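Local coordinates for protein PUF4 (Saccharomyces cerevisiae, PDB 3BWT) that binds mRNA through a curved stack of eight helical repeats, its Pumilio homology domain, and takes part in regulating gene expression, at residues 288-291 and 292-296; 227-230 and 231-235; 242-245 and 246-249. One frame throughout, in Å; residues are numbered along the deposited sequence.

Interaction 1: 288-291 and 292-296; sequences LQTA and LDISH
The carbonyls of L288, Q289, T290 and A291 accept the amide protons of L292, D293, I294 and S295 in turn, the i to i+4 bonding of a regular α-helix, and the straightest of these runs from I294 N to T290 O (2.8 Å, 175° at the hydrogen). On one flank L292 lies back along the chain, its CD1 4.4 Å from CG of L288, so that two branched apolar side chains one turn apart meet loosely. T290 and I294 run side by side on another flank and point the same way, with the methyl CG2 of T290 4.0 Å from I294 CG1. Threonine suits this place because its two branches divide the work: CG2 packs on the isoleucine, while OG1 is within weak hydrogen-bonding distance of both Y286 O and E250 OE2, and its one proton can serve only one at a time.

S295 is a buried polar residue whose needs are met locally. With chi1 at 68° its hydroxyl turns back over the preceding turn, where OG lies 2.9 Å from A291 O and 3.1 Å from L292 O; its one proton may go to either. A291 O also holds S295 N at 3.0 Å.

By analogy with other PUF repeats, this is the RNA-facing helix of Pumilio repeat 8, and Q289 is probably one of its base-contacting side chains. Around it, L288 and L292 rest on I327 of helix 322-328, A291 and S295 meet L306 of helix 300-310, and I294 packs on S259 and I263 of helix 256-279.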
loop_
_atom_site.group_PDB
_atom_site.type_symbol
_atom_site.label_atom_id
_atom_site.label_comp_id
_atom_site.label_asym_id
_atom_site.label_seq_id
_atom_site.Cartn_x
_atom_site.Cartn_y
_atom_site.Cartn_z
ATOM N N LEU A 288 -16.690 -17.352 -12.664
ATOM C CA LEU A 288 -17.992 -17.872 -13.035
ATOM C C LEU A 288 -18.876 -17.964 -11.804
ATOM O O LEU A 288 -20.061 -17.642 -11.857
ATOM C CB LEU A 288 -17.855 -19.259 -13.672
ATOM C CG LEU A 288 -19.189 -19.835 -14.151
ATOM C CD1 LEU A 288 -19.975 -18.752 -14.884
ATOM C CD2 LEU A 288 -18.990 -21.066 -15.029
ATOM N N GLN A 289 -18.290 -18.417 -10.700
ATOM C CA GLN A 289 -19.036 -18.587 -9.466
ATOM C C GLN A 289 -19.422 -17.235 -8.901
ATOM O O GLN A 289 -20.482 -17.078 -8.302
ATOM C CB GLN A 289 -18.223 -19.362 -8.439
ATOM C CG GLN A 289 -18.985 -19.629 -7.159
ATOM C CD GLN A 289 -18.191 -20.454 -6.176
ATOM O OE1 GLN A 289 -17.046 -20.820 -6.442
ATOM N NE2 GLN A 289 -18.787 -20.745 -5.023
ATOM N N THR A 290 -18.552 -16.255 -9.091
ATOM C CA THR A 290 -18.870 -14.899 -8.692
ATOM C C THR A 290 -20.044 -14.391 -9.514
ATOM O O THR A 290 -20.955 -13.767 -8.976
ATOM C CB THR A 290 -17.677 -13.965 -8.861
ATOM O OG1 THR A 290 -16.747 -14.219 -7.809
ATOM C CG2 THR A 290 -18.122 -12.522 -8.770
ATOM N N ALA A 291 -20.017 -14.679 -10.813
ATOM C CA ALA A 291 -21.041 -14.206 -11.739
ATOM C C ALA A 291 -22.418 -14.702 -11.328
ATOM O O ALA A 291 -23.381 -13.940 -11.303
ATOM C CB ALA A 291 -20.721 -14.655 -13.149
ATOM N N LEU A 292 -22.495 -15.985 -11.004
ATOM C CA LEU A 292 -23.731 -16.588 -10.520
ATOM C C LEU A 292 -24.157 -16.000 -9.181
ATOM O O LEU A 292 -25.332 -15.738 -8.965
ATOM C CB LEU A 292 -23.569 -18.106 -10.381
ATOM C CG LEU A 292 -23.476 -18.902 -11.683
ATOM C CD1 LEU A 292 -22.708 -20.207 -11.476
ATOM C CD2 LEU A 292 -24.858 -19.159 -12.246
ATOM N N ASP A 293 -23.200 -15.810 -8.276
ATOM C CA ASP A 293 -23.500 -15.322 -6.940
ATOM C C ASP A 293 -24.068 -13.914 -7.011
ATOM O O ASP A 293 -25.136 -13.640 -6.462
ATOM C CB ASP A 293 -22.249 -15.356 -6.058
ATOM C CG ASP A 293 -22.488 -14.767 -4.667
ATOM O OD1 ASP A 293 -23.455 -15.178 -3.994
ATOM O OD2 ASP A 293 -21.697 -13.893 -4.246
ATOM N N ILE A 294 -23.359 -13.025 -7.702
ATOM C CA ILE A 294 -23.832 -11.657 -7.886
ATOM C C ILE A 294 -25.192 -11.629 -8.581
ATOM O O ILE A 294 -26.138 -11.038 -8.067
ATOM C CB ILE A 294 -22.826 -10.791 -8.684
ATOM C CG1 ILE A 294 -21.532 -10.614 -7.896
ATOM C CG2 ILE A 294 -23.430 -9.427 -9.015
ATOM C CD1 ILE A 294 -21.745 -10.087 -6.493
ATOM N N SER A 295 -25.288 -12.278 -9.740
ATOM C CA SER A 295 -26.513 -12.238 -10.534
ATOM C C SER A 295 -27.734 -12.762 -9.772
ATOM O O SER A 295 -28.834 -12.217 -9.914
ATOM C CB SER A 295 -26.338 -12.973 -11.866
ATOM O OG SER A 295 -26.190 -14.366 -11.663
ATOM N N HIS A 296 -27.545 -13.803 -8.962
ATOM C CA HIS A 296 -28.620 -14.306 -8.109
ATOM C C HIS A 296 -29.138 -13.241 -7.152
ATOM O O HIS A 296 -30.323 -13.202 -6.827
ATOM C CB HIS A 296 -28.158 -15.503 -7.287
ATOM C CG HIS A 296 -29.164 -15.962 -6.276
ATOM N ND1 HIS A 296 -30.351 -16.570 -6.629
ATOM C CD2 HIS A 296 -29.159 -15.906 -4.923
ATOM C CE1 HIS A 296 -31.034 -16.868 -5.538
ATOM N NE2 HIS A 296 -30.333 -16.476 -4.489
#

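Interaction 2: 227-230 and 231-235; sequences KIVH and LLKPR
I228 and L232 form the apolar heart of this contact, one turn apart near the C-terminal end of helix 224-232 in the helical repeat fold of the Pumilio homology domain. Repeat 6 passes into repeat 7 within this helix, between H230 and L231, and a short 3-10 segment at K233 and P234 follows. The two side chains lie alongside each other and point the same way, CG2 of I228 3.6 Å from CD1 of L232. The isoleucine's branching makes this possible: CG2 stands anti to the backbone N and reaches forward along the helix, while CG1 takes the other direction (chi1 -67°).

The backbone beneath them is changing its pitch. I228 O accepts two amides, L232 N at 3.0 Å nearly in line with the carbonyl and L231 N at 2.9 Å from well above the carbonyl plane, an i+4 and an i+3 bond sharing one oxygen. V229 O accepts K233 N at 2.9 Å, and V229 CG1 also lies 4.4 Å from K233 CD. The lysine chain bends at chi3 and chi4, and its amine forms a long, weak ion pair with E265.

Further out, I228 packs on V209, I212 and I213 of helix 205-219, and L232 on V196 and T200 of helix 196-200, so both buried residues are aptly apolar. K227, at the surface, can afford a charge. R235 occupies the N-cap position of the next helix, and its guanidinium makes a salt bridge with E238.

Proline suits the end of the helix because it has no amide proton to offer: in place of an i+4 bond, the ring carbon P234 CD lies 3.5 Å from H230 O.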
loop_
_atom_site.group_PDB
_atom_site.type_symbol
_atom_site.label_atom_id
_atom_site.label_comp_id
_atom_site.label_asym_id
_atom_site.label_seq_id
_atom_site.Cartn_x
_atom_site.Cartn_y
_atom_site.Cartn_z
ATOM N N LYS A 227 -14.287 4.267 -16.803
ATOM C CA LYS A 227 -13.305 4.272 -17.885
ATOM C C LYS A 227 -12.523 2.947 -17.973
ATOM O O LYS A 227 -12.205 2.471 -19.067
ATOM C CB LYS A 227 -12.374 5.475 -17.754
ATOM C CG LYS A 227 -13.076 6.813 -17.980
ATOM C CD LYS A 227 -12.098 7.983 -17.852
ATOM C CE LYS A 227 -12.778 9.338 -18.059
ATOM N NZ LYS A 227 -11.848 10.482 -17.927
ATOM N N ILE A 228 -12.239 2.349 -16.817
ATOM C CA ILE A 228 -11.596 1.042 -16.761
ATOM C C ILE A 228 -12.510 -0.021 -17.347
ATOM O O ILE A 228 -12.110 -0.781 -18.229
ATOM C CB ILE A 228 -11.270 0.626 -15.317
ATOM C CG1 ILE A 228 -10.195 1.531 -14.717
ATOM C CG2 ILE A 228 -10.823 -0.823 -15.271
ATOM C CD1 ILE A 228 -10.037 1.338 -13.239
ATOM N N VAL A 229 -13.738 -0.084 -16.842
ATOM C CA VAL A 229 -14.694 -1.061 -17.331
ATOM C C VAL A 229 -14.810 -0.975 -18.845
ATOM O O VAL A 229 -14.764 -1.994 -19.540
ATOM C CB VAL A 229 -16.068 -0.882 -16.691
ATOM C CG1 VAL A 229 -17.066 -1.841 -17.311
ATOM C CG2 VAL A 229 -15.971 -1.123 -15.195
ATOM N N HIS A 230 -14.933 0.244 -19.353
ATOM C CA HIS A 230 -15.013 0.455 -20.792
ATOM C C HIS A 230 -13.846 -0.162 -21.569
ATOM O O HIS A 230 -14.021 -0.627 -22.691
ATOM C CB HIS A 230 -15.128 1.945 -21.117
ATOM C CG HIS A 230 -15.114 2.235 -22.586
ATOM N ND1 HIS A 230 -16.210 2.023 -23.397
ATOM C CD2 HIS A 230 -14.132 2.699 -23.394
ATOM C CE1 HIS A 230 -15.903 2.347 -24.639
ATOM N NE2 HIS A 230 -14.649 2.759 -24.665
ATOM N N LEU A 231 -12.655 -0.158 -20.982
ATOM C CA LEU A 231 -11.469 -0.676 -21.672
ATOM C C LEU A 231 -11.312 -2.190 -21.560
ATOM O O LEU A 231 -10.822 -2.830 -22.485
ATOM C CB LEU A 231 -10.195 0.022 -21.177
ATOM C CG LEU A 231 -9.976 1.456 -21.660
ATOM C CD1 LEU A 231 -8.945 2.194 -20.815
ATOM C CD2 LEU A 231 -9.568 1.451 -23.114
ATOM N N LEU A 232 -11.739 -2.762 -20.438
ATOM C CA LEU A 232 -11.509 -4.185 -20.187
ATOM C C LEU A 232 -12.694 -5.087 -20.518
ATOM O O LEU A 232 -12.517 -6.284 -20.733
ATOM C CB LEU A 232 -11.109 -4.419 -18.731
ATOM C CG LEU A 232 -10.017 -3.561 -18.109
ATOM C CD1 LEU A 232 -9.812 -4.019 -16.681
ATOM C CD2 LEU A 232 -8.728 -3.646 -18.898
ATOM N N LYS A 233 -13.900 -4.526 -20.529
ATOM C CA LYS A 233 -15.095 -5.326 -20.797
ATOM C C LYS A 233 -14.976 -6.158 -22.080
ATOM O O LYS A 233 -15.325 -7.333 -22.088
ATOM C CB LYS A 233 -16.357 -4.457 -20.825
ATOM C CG LYS A 233 -17.648 -5.259 -20.897
ATOM C CD LYS A 233 -18.844 -4.471 -20.359
ATOM C CE LYS A 233 -19.176 -3.255 -21.223
ATOM N NZ LYS A 233 -20.003 -3.607 -22.414
ATOM N N PRO A 234 -14.479 -5.548 -23.169
ATOM C CA PRO A 234 -14.329 -6.261 -24.443
ATOM C C PRO A 234 -13.415 -7.488 -24.375
ATOM O O PRO A 234 -13.226 -8.180 -25.381
ATOM C CB PRO A 234 -13.716 -5.200 -25.356
ATOM C CG PRO A 234 -14.223 -3.914 -24.806
ATOM C CD PRO A 234 -14.230 -4.103 -23.323
ATOM N N ARG A 235 -12.852 -7.759 -23.206
ATOM C CA ARG A 235 -11.931 -8.875 -23.064
ATOM C C ARG A 235 -12.334 -9.693 -21.853
ATOM O O ARG A 235 -11.536 -10.461 -21.307
ATOM C CB ARG A 235 -10.489 -8.371 -22.936
ATOM C CG ARG A 235 -10.162 -7.231 -23.903
ATOM C CD ARG A 235 -8.693 -7.195 -24.316
ATOM N NE ARG A 235 -7.858 -6.449 -23.382
ATOM C CZ ARG A 235 -6.784 -6.949 -22.781
ATOM N NH1 ARG A 235 -6.401 -8.198 -23.033
ATOM N NH2 ARG A 235 -6.083 -6.196 -21.940
#

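Interaction 3: 242-245 and 246-249; sequences HKFG and SNVI
H242 and S246 meet where a loop turns into helix 245-253 of Pumilio repeat 7: H242 O accepts S246 N at 3.1 Å, and the serine hydroxyl, folded back by its chi1 of 74°, lies within weak bonding distance of the same oxygen. The imidazole leads away from 246-249, with F244 CA at its edge in the ring plane. Its ND1 accepts two backbone amides, G245 N at 3.0 Å along an almost straight bond (175°) and F244 N at 3.1 Å, both tilted from the ring plane. Histidine fits here because an unprotonated ring nitrogen can cap N-H groups that the first turn of the helix leaves without carbonyl partners. As in other PUF repeats, this cap begins a helix that probably faces the RNA, through S246 and N247 among others.

The F244 ring has K243 CB over the centre of one face, 4.0 Å above its plane, while the amide group of N247 stands at its edge. N247 is drawn close by its own backbone, whose N bonds to F244 O at 3.0 Å. An alanine in place of this asparagine would probably open a gap between the edge of the F244 ring and Q210.

Beyond the turn, F244 and V248 lean on N206 of helix 205-219, I249 packs on L239 of helix 236-240, and S246 and I249 touch V287 of helix 284-298.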
loop_
_atom_site.group_PDB
_atom_site.type_symbol
_atom_site.label_atom_id
_atom_site.label_comp_id
_atom_site.label_asym_id
_atom_site.label_seq_id
_atom_site.Cartn_x
_atom_site.Cartn_y
_atom_site.Cartn_z
ATOM N N HIS A 242 -7.299 -15.439 -16.771
ATOM C CA HIS A 242 -5.941 -14.977 -16.537
ATOM C C HIS A 242 -5.664 -14.911 -15.042
ATOM O O HIS A 242 -6.483 -14.409 -14.273
ATOM C CB HIS A 242 -5.753 -13.605 -17.170
ATOM C CG HIS A 242 -4.326 -13.173 -17.244
ATOM N ND1 HIS A 242 -3.683 -12.543 -16.199
ATOM C CD2 HIS A 242 -3.410 -13.290 -18.235
ATOM C CE1 HIS A 242 -2.433 -12.291 -16.544
ATOM N NE2 HIS A 242 -2.241 -12.736 -17.774
ATOM N N LYS A 243 -4.513 -15.435 -14.635
ATOM C CA LYS A 243 -4.103 -15.460 -13.227
ATOM C C LYS A 243 -4.375 -14.143 -12.490
ATOM O O LYS A 243 -4.850 -14.131 -11.349
ATOM C CB LYS A 243 -2.604 -15.765 -13.110
ATOM C CG LYS A 243 -2.171 -17.162 -13.538
ATOM C CD LYS A 243 -0.670 -17.366 -13.370
ATOM C CE LYS A 243 -0.253 -18.767 -13.818
ATOM N NZ LYS A 243 1.222 -18.974 -13.668
ATOM N N PHE A 244 -4.050 -13.034 -13.144
ATOM C CA PHE A 244 -4.133 -11.731 -12.505
ATOM C C PHE A 244 -5.243 -10.862 -13.060
ATOM O O PHE A 244 -5.893 -10.144 -12.313
ATOM C CB PHE A 244 -2.779 -11.027 -12.586
ATOM C CG PHE A 244 -1.671 -11.840 -12.011
ATOM C CD1 PHE A 244 -1.789 -12.378 -10.737
ATOM C CD2 PHE A 244 -0.531 -12.102 -12.743
ATOM C CE1 PHE A 244 -0.791 -13.148 -10.199
ATOM C CE2 PHE A 244 0.482 -12.864 -12.202
ATOM C CZ PHE A 244 0.346 -13.390 -10.927
ATOM N N GLY A 245 -5.465 -10.942 -14.365
ATOM C CA GLY A 245 -6.565 -10.229 -14.988
ATOM C C GLY A 245 -7.898 -10.554 -14.346
ATOM O O GLY A 245 -8.760 -9.683 -14.222
ATOM N N SER A 246 -8.062 -11.807 -13.930
ATOM C CA SER A 246 -9.308 -12.268 -13.324
ATOM C C SER A 246 -9.602 -11.577 -11.987
ATOM O O SER A 246 -10.748 -11.535 -11.536
ATOM C CB SER A 246 -9.288 -13.796 -13.138
ATOM O OG SER A 246 -8.439 -14.179 -12.064
ATOM N N ASN A 247 -8.561 -11.053 -11.347
ATOM C CA ASN A 247 -8.729 -10.328 -10.089
ATOM C C ASN A 247 -9.521 -9.067 -10.329
ATOM O O ASN A 247 -10.354 -8.682 -9.526
ATOM C CB ASN A 247 -7.380 -9.941 -9.499
ATOM C CG ASN A 247 -6.595 -11.128 -9.002
ATOM O OD1 ASN A 247 -5.392 -11.023 -8.796
ATOM N ND2 ASN A 247 -7.268 -12.266 -8.807
ATOM N N VAL A 248 -9.230 -8.424 -11.450
ATOM C CA VAL A 248 -9.918 -7.214 -11.849
ATOM C C VAL A 248 -11.349 -7.522 -12.292
ATOM O O VAL A 248 -12.288 -6.843 -11.892
ATOM C CB VAL A 248 -9.150 -6.481 -12.972
ATOM C CG1 VAL A 248 -9.901 -5.232 -13.394
ATOM C CG2 VAL A 248 -7.751 -6.115 -12.504
ATOM N N ILE A 249 -11.525 -8.549 -13.111
ATOM C CA ILE A 249 -12.870 -8.892 -13.551
ATOM C C ILE A 249 -13.784 -9.116 -12.342
ATOM O O ILE A 249 -14.872 -8.537 -12.270
ATOM C CB ILE A 249 -12.885 -10.110 -14.487
ATOM C CG1 ILE A 249 -12.087 -9.813 -15.757
ATOM C CG2 ILE A 249 -14.302 -10.459 -14.853
ATOM C CD1 ILE A 249 -12.778 -8.874 -16.712
#

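Overall arrangement
Along the chain the order is interaction 2, interaction 3, interaction 1, all in the C-terminal part of the Pumilio homology domain. Interaction 2 spans the junction of repeats 6 and 7, interaction 3 opens a helix of repeat 7, and interaction 1 lies in repeat 8. Interactions 2 and 3, with centres 13 Å apart, touch within repeat 7, where L232 CD1 meets V248 CG1 at 3.5 Å. Interaction 1 touches neither: its centre is 16 Å from that of interaction 3 and 19 Å from that of interaction 2. The step between repeats is made where V287 of repeat 8 meets S246 and I249 of repeat 7, part of the continuous stack on which PUF proteins bind single-stranded RNA.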